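Local structure of beta-galactosidase (Marinomonas sp. ef1, 6Y2K) at residues Thr41-Pro46 with Pro78-Asp83; His85-Ala90 with Ser110-Glu115; Ala413-Tyr418 with Pro471-Ile476; Ser486-Leu491 with Glu573-Tyr578. The protein hydrolyses terminal beta-D-galactosyl residues of beta-galactosides, as a cold-active, hexameric family GH42 glycoside hydrolase from a psychrophilic Antarctic bacterium. All blocks are in the same frame, centred on the assembly; numbering follows the deposited sequence. Where two conformers were deposited one is given.

Interaction 1: Thr41-Pro46 with Pro78-Asp83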
loop_
_atom_site.group_PDB
_atom_site.type_symbol
_atom_site.label_atom_id
_atom_site.label_comp_id
_atom_site.label_asym_id
_atom_site.label_seq_id
_atom_site.Cartn_x
_atom_site.Cartn_y
_atom_site.Cartn_z
ATOM N N THR A 41 -9.030 45.910 35.814
ATOM C CA THR A 41 -8.233 47.146 35.895
ATOM C C THR A 41 -9.146 48.333 36.244
ATOM O O THR A 41 -8.795 49.163 37.085
ATOM C CB THR A 41 -7.472 47.405 34.576
ATOM O OG1 THR A 41 -6.606 46.296 34.295
ATOM C CG2 THR A 41 -6.631 48.678 34.652
ATOM N N ILE A 42 -10.323 48.387 35.618
ATOM C CA ILE A 42 -11.291 49.465 35.861
ATOM C C ILE A 42 -11.871 49.401 37.283
ATOM O O ILE A 42 -11.964 50.430 37.946
ATOM C CB ILE A 42 -12.462 49.443 34.850
ATOM C CG1 ILE A 42 -11.953 49.671 33.417
ATOM C CG2 ILE A 42 -13.508 50.509 35.200
ATOM C CD1 ILE A 42 -12.941 49.273 32.343
ATOM N N GLU A 43 -12.278 48.207 37.722
ATOM C CA GLU A 43 -12.998 48.022 38.986
ATOM C C GLU A 43 -12.480 46.766 39.707
ATOM O O GLU A 43 -13.130 45.713 39.682
ATOM C CB GLU A 43 -14.512 47.940 38.740
ATOM C CG GLU A 43 -15.354 48.117 40.004
ATOM C CD GLU A 43 -16.862 48.148 39.748
ATOM O OE1 GLU A 43 -17.307 47.650 38.698
ATOM O OE2 GLU A 43 -17.625 48.663 40.600
ATOM N N PRO A 44 -11.304 46.873 40.345
ATOM C CA PRO A 44 -10.726 45.710 41.042
ATOM C C PRO A 44 -11.516 45.268 42.264
ATOM O O PRO A 44 -11.410 44.111 42.661
ATOM C CB PRO A 44 -9.323 46.171 41.459
ATOM C CG PRO A 44 -9.239 47.626 41.181
ATOM C CD PRO A 44 -10.407 48.041 40.338
ATOM N N THR A 45 -12.267 46.194 42.862
ATOM C CA THR A 45 -13.180 45.904 43.966
ATOM C C THR A 45 -14.383 46.838 43.753
ATOM O O THR A 45 -14.201 47.946 43.241
ATOM C CB THR A 45 -12.469 46.096 45.329
ATOM O OG1 THR A 45 -13.313 45.675 46.409
ATOM C CG2 THR A 45 -12.040 47.558 45.553
ATOM N N PRO A 46 -15.608 46.390 44.090
ATOM C CA PRO A 46 -16.804 47.141 43.693
ATOM C C PRO A 46 -16.851 48.579 44.204
ATOM O O PRO A 46 -16.648 48.828 45.390
ATOM C CB PRO A 46 -17.967 46.324 44.285
ATOM C CG PRO A 46 -17.348 45.434 45.294
ATOM C CD PRO A 46 -15.969 45.152 44.802
ATOM N N PRO A 78 -15.063 40.436 36.702
ATOM C CA PRO A 78 -14.120 40.050 37.758
ATOM C C PRO A 78 -14.678 39.027 38.741
ATOM O O PRO A 78 -15.894 38.858 38.832
ATOM C CB PRO A 78 -13.820 41.374 38.490
ATOM C CG PRO A 78 -14.568 42.446 37.778
ATOM C CD PRO A 78 -15.607 41.788 36.918
ATOM N N LYS A 79 -13.785 38.396 39.504
ATOM C CA LYS A 79 -14.176 37.338 40.438
ATOM C C LYS A 79 -15.101 37.839 41.553
ATOM O O LYS A 79 -16.032 37.128 41.952
ATOM C CB LYS A 79 -12.946 36.672 41.053
ATOM C CG LYS A 79 -13.233 35.458 41.943
ATOM C CD LYS A 79 -14.199 34.453 41.319
ATOM C CE LYS A 79 -13.925 33.028 41.801
ATOM N NZ LYS A 79 -14.027 32.906 43.283
ATOM N N TRP A 80 -14.869 39.062 42.045
ATOM C CA TRP A 80 -15.770 39.630 43.057
ATOM C C TRP A 80 -17.219 39.693 42.559
ATOM O O TRP A 80 -18.153 39.471 43.325
ATOM C CB TRP A 80 -15.293 41.003 43.558
ATOM C CG TRP A 80 -15.258 42.112 42.551
ATOM C CD1 TRP A 80 -14.150 42.622 41.958
ATOM C CD2 TRP A 80 -16.367 42.872 42.043
ATOM N NE1 TRP A 80 -14.486 43.646 41.110
ATOM C CE2 TRP A 80 -15.842 43.821 41.141
ATOM C CE3 TRP A 80 -17.748 42.857 42.273
ATOM C CZ2 TRP A 80 -16.654 44.731 40.454
ATOM C CZ3 TRP A 80 -18.553 43.758 41.593
ATOM C CH2 TRP A 80 -18.002 44.684 40.694
ATOM N N LEU A 81 -17.401 39.974 41.271
ATOM C CA LEU A 81 -18.743 40.061 40.679
ATOM C C LEU A 81 -19.371 38.661 40.536
ATOM O O LEU A 81 -20.535 38.460 40.876
ATOM C CB LEU A 81 -18.667 40.808 39.336
ATOM C CG LEU A 81 -19.971 41.222 38.638
ATOM C CD1 LEU A 81 -19.722 42.386 37.684
ATOM C CD2 LEU A 81 -20.610 40.058 37.884
ATOM N N VAL A 82 -18.581 37.700 40.065
ATOM C CA VAL A 82 -19.007 36.290 39.991
ATOM C C VAL A 82 -19.451 35.780 41.370
ATOM O O VAL A 82 -20.509 35.157 41.492
ATOM C CB VAL A 82 -17.888 35.381 39.402
ATOM C CG1 VAL A 82 -18.228 33.898 39.541
ATOM C CG2 VAL A 82 -17.619 35.736 37.936
ATOM N N ASP A 83 -18.657 36.067 42.401
ATOM C CA ASP A 83 -18.972 35.627 43.760
ATOM C C ASP A 83 -20.287 36.237 44.277
ATOM O O ASP A 83 -21.014 35.591 45.028
ATOM C CB ASP A 83 -17.819 35.953 44.727
ATOM C CG ASP A 83 -16.581 35.096 44.495
ATOM O OD1 ASP A 83 -16.672 34.051 43.821
ATOM O OD2 ASP A 83 -15.499 35.470 44.994
#
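Trp80 of the 78-83 segment lies against Glu43 and Pro46 of the 41-46 segment, where two excursions of the TIM barrel meet: the loop leaving helix 39-42 and the first turn of helix 79-84. The indole CG stands between the backbone N and the carbonyl carbon (chi1 64°), which turns the ring out to the loop. Its NE1 gives a hydrogen bond of 2.9 Å to Glu43 O, which lies close to the ring plane; the N-H...O angle is 157°. Pro46 slides over one face, with CD 3.8 Å from the centroid of the five-membered ring in a CH-pi contact, and Thr45 CA adds a second over the same face. Leu81 CB, from the next residue, lies over the rim of the opposite face. Glu43, extended beyond CG, crosses the benzo end of the indole at about a right angle, its carboxylate plane 75° from the ring. That carboxylate is held from elsewhere, by a salt bridge to Arg119 and by hydrogen bonds from Trp39 NE1 and Gly47 N. A leucine in place of Trp80 would probably leave Glu43 O without its indole donor and Pro46 without a flat surface to lie on. Arg188 of the second subunit packs on both Pro46 and Trp80 and bonds Thr45 OG1. At the six-membered ring, Glu43 OE1 comes within 3.5 Å of Trp80 CZ2.

Interaction 2: His85-Ala90 with Ser110-Glu115; sequences HPSMLA and SLEYRE
A capped helix N-terminus and a His-carboxylate hydrogen bond fasten the loop after helix 79-84 to the start of helix 111-128, in the TIM-barrel part of the chain. His85 ND1 donates to Glu112 OE1 at 2.6 Å, the oxygen meeting the ring edge, close to its plane. The carboxylate is turned 73° from that ring and receives the N-H on its anti side, 27° out of its own plane. The other ring nitrogen, NE2, is bonded to Glu116 OE2 one turn further along the helix, so the imidazole is gripped at both nitrogens and its rotation is fixed; two carboxylates this near would probably favour a positively charged ring. Water 1 bridges Ser87 N to Glu112 OE1, giving that oxygen a second donor.

Ser110 is the N-cap: with OG anti to the backbone N (chi1 177°), its hydroxyl accepts from Tyr113 N at 3.1 Å. The same OG lies 3.3 Å from Met88 CA, and water 2 links it to Ser87 OG. Deeper in, Met88 bends at chi3 and lays its methyl over one face of the Tyr113 ring, CE being 3.7 Å from the centroid in a CH-pi contact. SD stands obliquely to the ring, making this a Met-aromatic contact as well. Tyr113 OH bonds Thr74 O. Leu81 of helix 79-84 packs on both Met88 and Tyr113, while Phe222 of helix 205-233 touches Tyr113 alone of the two.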
loop_
_atom_site.group_PDB
_atom_site.type_symbol
_atom_site.label_atom_id
_atom_site.label_comp_id
_atom_site.label_asym_id
_atom_site.label_seq_id
_atom_site.Cartn_x
_atom_site.Cartn_y
_atom_site.Cartn_z
ATOM N N HIS A 85 -22.868 36.947 42.300
ATOM C CA HIS A 85 -23.964 36.476 41.457
ATOM C C HIS A 85 -23.734 35.037 40.984
ATOM O O HIS A 85 -23.514 34.807 39.798
ATOM C CB HIS A 85 -24.129 37.409 40.254
ATOM C CG HIS A 85 -24.367 38.838 40.625
ATOM N ND1 HIS A 85 -25.569 39.286 41.132
ATOM C CD2 HIS A 85 -23.557 39.921 40.561
ATOM C CE1 HIS A 85 -25.486 40.584 41.366
ATOM N NE2 HIS A 85 -24.279 40.995 41.016
ATOM N N PRO A 86 -23.805 34.055 41.901
ATOM C CA PRO A 86 -23.603 32.646 41.510
ATOM C C PRO A 86 -24.555 32.131 40.423
ATOM O O PRO A 86 -24.167 31.252 39.643
ATOM C CB PRO A 86 -23.816 31.870 42.822
ATOM C CG PRO A 86 -24.560 32.807 43.721
ATOM C CD PRO A 86 -24.107 34.185 43.339
ATOM N N SER A 87 -25.767 32.684 40.355
ATOM C CA SER A 87 -26.719 32.335 39.293
ATOM C C SER A 87 -26.314 32.810 37.879
ATOM O O SER A 87 -26.980 32.438 36.898
ATOM C CB SER A 87 -28.111 32.886 39.622
ATOM O OG SER A 87 -28.152 34.306 39.495
ATOM N N MET A 88 -25.274 33.647 37.766
ATOM C CA MET A 88 -24.772 34.079 36.456
ATOM C C MET A 88 -23.962 33.005 35.729
ATOM O O MET A 88 -23.805 33.081 34.519
ATOM C CB MET A 88 -23.930 35.375 36.558
ATOM C CG MET A 88 -22.465 35.194 36.916
ATOM S SD MET A 88 -21.610 36.753 37.214
ATOM C CE MET A 88 -20.870 37.004 35.601
ATOM N N LEU A 89 -23.431 32.028 36.459
ATOM C CA LEU A 89 -22.559 31.026 35.860
ATOM C C LEU A 89 -23.326 30.000 35.034
ATOM O O LEU A 89 -24.362 29.487 35.454
ATOM C CB LEU A 89 -21.707 30.326 36.925
ATOM C CG LEU A 89 -20.680 31.210 37.643
ATOM C CD1 LEU A 89 -20.038 30.439 38.789
ATOM C CD2 LEU A 89 -19.606 31.728 36.696
ATOM N N ALA A 90 -22.797 29.711 33.849
ATOM C CA ALA A 90 -23.348 28.682 32.982
ATOM C C ALA A 90 -23.101 27.285 33.544
ATOM O O ALA A 90 -22.228 27.087 34.395
ATOM C CB ALA A 90 -22.718 28.787 31.602
ATOM N N SER A 110 -28.673 35.063 32.173
ATOM C CA SER A 110 -28.596 35.627 33.518
ATOM C C SER A 110 -29.076 37.070 33.539
ATOM O O SER A 110 -28.428 37.947 32.985
ATOM C CB SER A 110 -27.165 35.581 34.053
ATOM O OG SER A 110 -27.085 36.199 35.329
ATOM N N LEU A 111 -30.205 37.310 34.197
ATOM C CA LEU A 111 -30.750 38.663 34.315
ATOM C C LEU A 111 -29.922 39.520 35.285
ATOM O O LEU A 111 -29.761 40.735 35.068
ATOM C CB LEU A 111 -32.216 38.608 34.734
ATOM C CG LEU A 111 -33.137 37.812 33.800
ATOM C CD1 LEU A 111 -34.573 37.884 34.306
ATOM C CD2 LEU A 111 -33.055 38.311 32.357
ATOM N N GLU A 112 -29.375 38.885 36.325
ATOM C CA GLU A 112 -28.489 39.574 37.259
ATOM C C GLU A 112 -27.239 40.105 36.550
ATOM O O GLU A 112 -26.865 41.259 36.749
ATOM C CB GLU A 112 -28.096 38.673 38.442
ATOM C CG GLU A 112 -29.245 38.331 39.392
ATOM C CD GLU A 112 -28.802 37.603 40.663
ATOM O OE1 GLU A 112 -27.594 37.605 41.003
ATOM O OE2 GLU A 112 -29.671 37.030 41.355
ATOM N N TYR A 113 -26.594 39.283 35.716
ATOM C CA TYR A 113 -25.401 39.765 35.008
ATOM C C TYR A 113 -25.765 40.829 33.963
ATOM O O TYR A 113 -25.006 41.765 33.752
ATOM C CB TYR A 113 -24.578 38.629 34.373
ATOM C CG TYR A 113 -23.275 39.127 33.764
ATOM C CD1 TYR A 113 -22.405 39.928 34.506
ATOM C CD2 TYR A 113 -22.927 38.827 32.446
ATOM C CE1 TYR A 113 -21.222 40.410 33.963
ATOM C CE2 TYR A 113 -21.737 39.295 31.892
ATOM C CZ TYR A 113 -20.891 40.089 32.660
ATOM O OH TYR A 113 -19.726 40.567 32.154
ATOM N N ARG A 114 -26.927 40.702 33.329
ATOM C CA ARG A 114 -27.372 41.748 32.398
ATOM C C ARG A 114 -27.489 43.117 33.075
ATOM O O ARG A 114 -27.144 44.127 32.466
ATOM C CB ARG A 114 -28.700 41.403 31.744
ATOM C CG ARG A 114 -28.566 40.429 30.594
ATOM C CD ARG A 114 -29.924 40.220 29.964
ATOM N NE ARG A 114 -29.990 38.978 29.234
ATOM C CZ ARG A 114 -31.080 38.521 28.632
ATOM N NH1 ARG A 114 -32.225 39.213 28.636
ATOM N NH2 ARG A 114 -31.024 37.358 28.009
ATOM N N GLU A 115 -27.992 43.149 34.311
ATOM C CA GLU A 115 -28.069 44.415 35.047
ATOM C C GLU A 115 -26.669 44.947 35.368
ATOM O O GLU A 115 -26.429 46.148 35.240
ATOM C CB GLU A 115 -28.940 44.296 36.301
ATOM C CG GLU A 115 -30.419 44.144 35.983
ATOM C CD GLU A 115 -30.939 45.206 35.019
ATOM O OE1 GLU A 115 -30.861 46.402 35.365
ATOM O OE2 GLU A 115 -31.436 44.859 33.926
HETATM O O HOH W 1 -27.035 35.048 41.928
HETATM O O HOH W 2 -29.043 35.674 37.100
#

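Interaction 3: Ala413-Tyr418 with Pro471-Ile476; sequences ALMFDY and PAQAHI
Gln473 lays its amide across Asp417 and Met415, crossing both side chains at about a right angle. Its chain leaves with CG anti to the backbone N (chi1 -170°) and bends at chi2, which swings the amide back to the 413-418 segment. In the Asp417 conformer described, NE2 makes a weak hydrogen bond of 3.3 Å to Asp417 OD1, the amide and carboxylate planes being 89° apart. OE1 lies 3.4 Å from Asp417 CB and accepts from water 3, which also donates to Met415 O at 2.7 Å. Shortening Gln473 to an alanine is likely to take the weak donor from Asp417 OD1, leave water 3 one acceptor fewer and open a gap beside the Met415 sulfur. Asp417 itself is the N-cap of helix 418-426, its OD2 accepting from Ala420 N, and OD1 has a stronger partner in Ser458 OG. The Pro471 ring meets Leu414 CG through its own CG at 3.9 Å, and its CD lies 3.3 Å from Met415 O. These are the carboxy-terminal ends of neighbouring parallel strands, 412-415 and 467-470, in the trimerisation domain. Helix 435-448 packs on Leu414 and Pro471, and Leu480 of helix 478-486 touches Met415 and Gln473.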
loop_
_atom_site.group_PDB
_atom_site.type_symbol
_atom_site.label_atom_id
_atom_site.label_comp_id
_atom_site.label_asym_id
_atom_site.label_seq_id
_atom_site.Cartn_x
_atom_site.Cartn_y
_atom_site.Cartn_z
ATOM N N ALA A 413 -25.216 34.042 -5.510
ATOM C CA ALA A 413 -25.559 34.008 -4.091
ATOM C C ALA A 413 -25.681 32.568 -3.589
ATOM O O ALA A 413 -26.271 31.709 -4.259
ATOM C CB ALA A 413 -26.855 34.763 -3.837
ATOM N N LEU A 414 -25.106 32.325 -2.412
ATOM C CA LEU A 414 -25.274 31.081 -1.667
ATOM C C LEU A 414 -26.056 31.431 -0.400
ATOM O O LEU A 414 -25.604 32.250 0.389
ATOM C CB LEU A 414 -23.901 30.507 -1.320
ATOM C CG LEU A 414 -23.845 29.161 -0.578
ATOM C CD1 LEU A 414 -22.502 28.492 -0.820
ATOM C CD2 LEU A 414 -24.100 29.292 0.923
ATOM N N MET A 415 -27.227 30.833 -0.214
ATOM C CA MET A 415 -28.076 31.134 0.947
ATOM C C MET A 415 -27.693 30.280 2.158
ATOM O O MET A 415 -27.846 29.048 2.123
ATOM C CB MET A 415 -29.552 30.907 0.605
ATOM C CG MET A 415 -30.538 31.259 1.717
ATOM S SD MET A 415 -32.254 31.193 1.162
ATOM C CE MET A 415 -32.311 32.699 0.192
ATOM N N PHE A 416 -27.218 30.944 3.216
ATOM C CA PHE A 416 -26.860 30.308 4.481
ATOM C C PHE A 416 -27.873 30.704 5.558
ATOM O O PHE A 416 -28.105 31.892 5.782
ATOM C CB PHE A 416 -25.459 30.744 4.912
ATOM C CG PHE A 416 -24.928 29.986 6.096
ATOM C CD1 PHE A 416 -25.201 30.414 7.393
ATOM C CD2 PHE A 416 -24.182 28.826 5.920
ATOM C CE1 PHE A 416 -24.724 29.715 8.487
ATOM C CE2 PHE A 416 -23.710 28.116 7.016
ATOM C CZ PHE A 416 -23.979 28.562 8.301
ATOM N N ASP A 417 -28.447 29.703 6.222
ATOM C CA ASP A 417 -29.498 29.895 7.214
ATOM C C ASP A 417 -29.082 29.208 8.522
ATOM O O ASP A 417 -28.979 27.985 8.567
ATOM C CB ASP A 417 -30.806 29.302 6.671
ATOM C CG ASP A 417 -32.025 29.739 7.457
ATOM O OD1 ASP A 417 -32.614 30.791 7.124
ATOM O OD2 ASP A 417 -32.409 29.013 8.394
ATOM N N TYR A 418 -28.840 29.995 9.578
ATOM C CA TYR A 418 -28.485 29.423 10.887
ATOM C C TYR A 418 -29.555 28.458 11.423
ATOM O O TYR A 418 -29.227 27.425 12.007
ATOM C CB TYR A 418 -28.162 30.521 11.908
ATOM C CG TYR A 418 -26.848 31.201 11.616
ATOM C CD1 TYR A 418 -25.645 30.673 12.090
ATOM C CD2 TYR A 418 -26.797 32.360 10.845
ATOM C CE1 TYR A 418 -24.431 31.287 11.808
ATOM C CE2 TYR A 418 -25.588 32.981 10.558
ATOM C CZ TYR A 418 -24.409 32.438 11.042
ATOM O OH TYR A 418 -23.210 33.048 10.752
ATOM N N PRO A 471 -27.992 25.543 -0.501
ATOM C CA PRO A 471 -27.381 24.221 -0.329
ATOM C C PRO A 471 -28.263 23.197 0.362
ATOM O O PRO A 471 -28.259 22.033 -0.040
ATOM C CB PRO A 471 -26.139 24.520 0.516
ATOM C CG PRO A 471 -25.778 25.907 0.128
ATOM C CD PRO A 471 -27.096 26.608 -0.028
ATOM N N ALA A 472 -28.996 23.632 1.389
ATOM C CA ALA A 472 -29.876 22.750 2.179
ATOM C C ALA A 472 -30.806 23.593 3.052
ATOM O O ALA A 472 -30.652 23.669 4.269
ATOM C CB ALA A 472 -29.051 21.799 3.028
ATOM N N GLN A 473 -31.763 24.247 2.403
ATOM C CA GLN A 473 -32.658 25.186 3.085
ATOM C C GLN A 473 -33.796 24.375 3.707
ATOM O O GLN A 473 -34.883 24.278 3.149
ATOM C CB GLN A 473 -33.159 26.245 2.091
ATOM C CG GLN A 473 -33.895 27.423 2.710
ATOM C CD GLN A 473 -33.069 28.256 3.691
ATOM O OE1 GLN A 473 -31.852 28.324 3.553
ATOM N NE2 GLN A 473 -33.704 28.868 4.672
ATOM N N ALA A 474 -33.504 23.780 4.865
ATOM C CA ALA A 474 -34.337 22.727 5.477
ATOM C C ALA A 474 -35.800 23.132 5.629
ATOM O O ALA A 474 -36.692 22.426 5.161
ATOM C CB ALA A 474 -33.747 22.297 6.814
ATOM N N HIS A 475 -36.028 24.280 6.260
ATOM C CA HIS A 475 -37.351 24.900 6.300
ATOM C C HIS A 475 -37.404 26.127 5.396
ATOM O O HIS A 475 -36.535 26.998 5.480
ATOM C CB HIS A 475 -37.724 25.304 7.732
ATOM C CG HIS A 475 -39.029 26.036 7.825
ATOM N ND1 HIS A 475 -40.227 25.465 7.452
ATOM C CD2 HIS A 475 -39.321 27.297 8.221
ATOM C CE1 HIS A 475 -41.202 26.340 7.627
ATOM N NE2 HIS A 475 -40.678 27.462 8.085
ATOM N N ILE A 476 -38.432 26.175 4.550
ATOM C CA ILE A 476 -38.712 27.307 3.674
ATOM C C ILE A 476 -39.927 28.016 4.262
ATOM O O ILE A 476 -41.009 27.427 4.333
ATOM C CB ILE A 476 -39.063 26.850 2.231
ATOM C CG1 ILE A 476 -37.886 26.084 1.602
ATOM C CG2 ILE A 476 -39.467 28.042 1.359
ATOM C CD1 ILE A 476 -38.232 25.386 0.310
HETATM O O HOH W 3 -29.462 26.952 2.778
HETATM O O HOH W 4 -34.386 26.419 7.546
#

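Interaction 4: Ser486-Leu491 with Glu573-Tyr578; sequences SYQGVL and EGRHYY
Parallel strand pairing joins the 486-491 and 573-578 segments, inside the large mixed sheet of the trimerisation domain, where strand 490-493 runs beside strand 576-579. Leu491 pairs with His576. Leu491 N donates to Arg575 O at 2.8 Å, nearly straight at 175°, and Leu491 O takes Tyr577 N at 2.8 Å, so both polar backbone atoms of Leu491 are used by the neighbouring strand and the residue leading into it. Ahead of the pairing, Arg575 reaches back to the loop that follows helix 478-486. Its chain bends at chi3 (-71°), bringing NH1 to two carbonyls: Gly489 O at 2.8 Å, in the guanidinium plane, and Tyr487 O at 3.1 Å, tilted 26° from it. Gln488 O lies over one face of the group without bonding. Water 6 accepts from Arg575 NH2 and, like water 5, which bonds His576 NE2, probably also serves Tyr487 O. A type II' turn from Glu573 to His576 closes the hairpin between strands 568-573 and 576-579, and Tyr577 OH bonds its Gly574 O. Leu595 of helix 585-598 packs on Val490 and Tyr577. Between these two, Val490 CG1 comes within 4.3 Å of Tyr577 CE1.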
loop_
_atom_site.group_PDB
_atom_site.type_symbol
_atom_site.label_atom_id
_atom_site.label_comp_id
_atom_site.label_asym_id
_atom_site.label_seq_id
_atom_site.Cartn_x
_atom_site.Cartn_y
_atom_site.Cartn_z
ATOM N N SER A 486 -41.107 34.382 -7.553
ATOM C CA SER A 486 -40.937 35.554 -8.417
ATOM C C SER A 486 -39.487 35.795 -8.874
ATOM O O SER A 486 -39.260 36.625 -9.752
ATOM C CB SER A 486 -41.481 36.799 -7.715
ATOM O OG SER A 486 -40.712 37.104 -6.566
ATOM N N TYR A 487 -38.519 35.076 -8.293
ATOM C CA TYR A 487 -37.104 35.244 -8.638
ATOM C C TYR A 487 -36.893 34.973 -10.125
ATOM O O TYR A 487 -37.400 33.980 -10.660
ATOM C CB TYR A 487 -36.229 34.318 -7.769
ATOM C CG TYR A 487 -34.751 34.310 -8.092
ATOM C CD1 TYR A 487 -33.977 35.460 -7.970
ATOM C CD2 TYR A 487 -34.119 33.132 -8.500
ATOM C CE1 TYR A 487 -32.619 35.441 -8.261
ATOM C CE2 TYR A 487 -32.767 33.100 -8.789
ATOM C CZ TYR A 487 -32.022 34.251 -8.671
ATOM O OH TYR A 487 -30.692 34.202 -8.967
ATOM N N GLN A 488 -36.180 35.886 -10.787
ATOM C CA GLN A 488 -35.973 35.846 -12.241
ATOM C C GLN A 488 -34.628 35.237 -12.671
ATOM O O GLN A 488 -34.426 34.993 -13.859
ATOM C CB GLN A 488 -36.107 37.263 -12.828
ATOM C CG GLN A 488 -37.506 37.867 -12.694
ATOM C CD GLN A 488 -38.583 37.010 -13.345
ATOM O OE1 GLN A 488 -38.667 36.918 -14.577
ATOM N NE2 GLN A 488 -39.429 36.399 -12.526
ATOM N N GLY A 489 -33.716 34.997 -11.725
ATOM C CA GLY A 489 -32.432 34.359 -12.038
ATOM C C GLY A 489 -32.536 32.839 -12.082
ATOM O O GLY A 489 -33.636 32.280 -12.206
ATOM N N VAL A 490 -31.384 32.175 -11.968
ATOM C CA VAL A 490 -31.298 30.717 -12.010
ATOM C C VAL A 490 -31.214 30.160 -10.584
ATOM O O VAL A 490 -30.395 30.607 -9.802
ATOM C CB VAL A 490 -30.078 30.260 -12.843
ATOM C CG1 VAL A 490 -29.947 28.740 -12.837
ATOM C CG2 VAL A 490 -30.196 30.775 -14.275
ATOM N N LEU A 491 -32.064 29.187 -10.265
ATOM C CA LEU A 491 -32.124 28.580 -8.928
ATOM C C LEU A 491 -31.619 27.143 -8.924
ATOM O O LEU A 491 -32.084 26.325 -9.725
ATOM C CB LEU A 491 -33.570 28.576 -8.411
ATOM C CG LEU A 491 -33.839 27.847 -7.086
ATOM C CD1 LEU A 491 -33.137 28.543 -5.925
ATOM C CD2 LEU A 491 -35.338 27.718 -6.823
ATOM N N GLU A 573 -35.279 22.252 -15.379
ATOM C CA GLU A 573 -35.379 22.819 -16.718
ATOM C C GLU A 573 -35.582 24.312 -16.578
ATOM O O GLU A 573 -36.001 24.791 -15.509
ATOM C CB GLU A 573 -36.547 22.193 -17.501
ATOM C CG GLU A 573 -37.925 22.416 -16.882
ATOM C CD GLU A 573 -39.021 21.565 -17.512
ATOM O OE1 GLU A 573 -38.778 20.940 -18.565
ATOM O OE2 GLU A 573 -40.136 21.521 -16.943
ATOM N N GLY A 574 -35.300 25.037 -17.658
ATOM C CA GLY A 574 -35.390 26.491 -17.663
ATOM C C GLY A 574 -34.446 27.082 -16.625
ATOM O O GLY A 574 -33.222 26.924 -16.731
ATOM N N ARG A 575 -35.027 27.729 -15.615
ATOM C CA ARG A 575 -34.269 28.430 -14.581
ATOM C C ARG A 575 -34.358 27.793 -13.179
ATOM O O ARG A 575 -33.879 28.391 -12.218
ATOM C CB ARG A 575 -34.736 29.893 -14.512
ATOM C CG ARG A 575 -34.550 30.677 -15.807
ATOM C CD ARG A 575 -34.852 32.164 -15.620
ATOM N NE ARG A 575 -36.286 32.419 -15.431
ATOM C CZ ARG A 575 -36.933 32.529 -14.261
ATOM N NH1 ARG A 575 -36.310 32.422 -13.080
ATOM N NH2 ARG A 575 -38.250 32.754 -14.271
ATOM N N HIS A 576 -34.945 26.601 -13.056
ATOM C CA HIS A 576 -35.133 25.957 -11.747
ATOM C C HIS A 576 -34.588 24.526 -11.730
ATOM O O HIS A 576 -34.950 23.712 -12.577
ATOM C CB HIS A 576 -36.616 25.963 -11.365
ATOM C CG HIS A 576 -37.248 27.319 -11.447
ATOM N ND1 HIS A 576 -37.934 27.759 -12.560
ATOM C CD2 HIS A 576 -37.272 28.345 -10.562
ATOM C CE1 HIS A 576 -38.362 28.992 -12.353
ATOM N NE2 HIS A 576 -37.975 29.372 -11.148
ATOM N N TYR A 577 -33.722 24.233 -10.753
ATOM C CA TYR A 577 -33.074 22.916 -10.618
ATOM C C TYR A 577 -33.074 22.454 -9.164
ATOM O O TYR A 577 -32.990 23.278 -8.252
ATOM C CB TYR A 577 -31.638 22.975 -11.172
ATOM C CG TYR A 577 -31.620 23.395 -12.627
ATOM C CD1 TYR A 577 -31.700 24.744 -12.984
ATOM C CD2 TYR A 577 -31.589 22.446 -13.647
ATOM C CE1 TYR A 577 -31.730 25.132 -14.315
ATOM C CE2 TYR A 577 -31.606 22.820 -14.983
ATOM C CZ TYR A 577 -31.677 24.165 -15.311
ATOM O OH TYR A 577 -31.706 24.550 -16.632
ATOM N N TYR A 578 -33.213 21.141 -8.973
ATOM C CA TYR A 578 -33.118 20.487 -7.670
ATOM C C TYR A 578 -32.032 19.401 -7.699
ATOM O O TYR A 578 -31.984 18.584 -8.629
ATOM C CB TYR A 578 -34.450 19.840 -7.259
ATOM C CG TYR A 578 -34.388 19.208 -5.881
ATOM C CD1 TYR A 578 -34.503 19.991 -4.737
ATOM C CD2 TYR A 578 -34.163 17.836 -5.718
ATOM C CE1 TYR A 578 -34.412 19.423 -3.469
ATOM C CE2 TYR A 578 -34.083 17.260 -4.453
ATOM C CZ TYR A 578 -34.201 18.059 -3.333
ATOM O OH TYR A 578 -34.122 17.517 -2.066
HETATM O O HOH W 5 -38.686 31.827 -10.010
HETATM O O HOH W 6 -40.021 32.827 -12.178
#

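How the interactions relate
Interactions 1 and 2 belong to the TIM-barrel part and are both only partly buried. Interaction 1 uses helix 79-84 and interaction 2 the loop that follows it; they touch directly, Leu81 CD2 lying 3.5 Å from Met88 SD, although interaction 1 alone also meets a second subunit. Interactions 3 and 4 lie in the trimerisation domain, are largely buried, and reach the same mixed sheet; their nearest atoms are about 6 Å apart. The chemistry follows the place: CH-pi packing on an indole and a His-carboxylate hydrogen bond with waters at the barrel periphery, an amide and a bridging water at the strand ends of interaction 3, and mainly backbone carbonyls as acceptors in interaction 4.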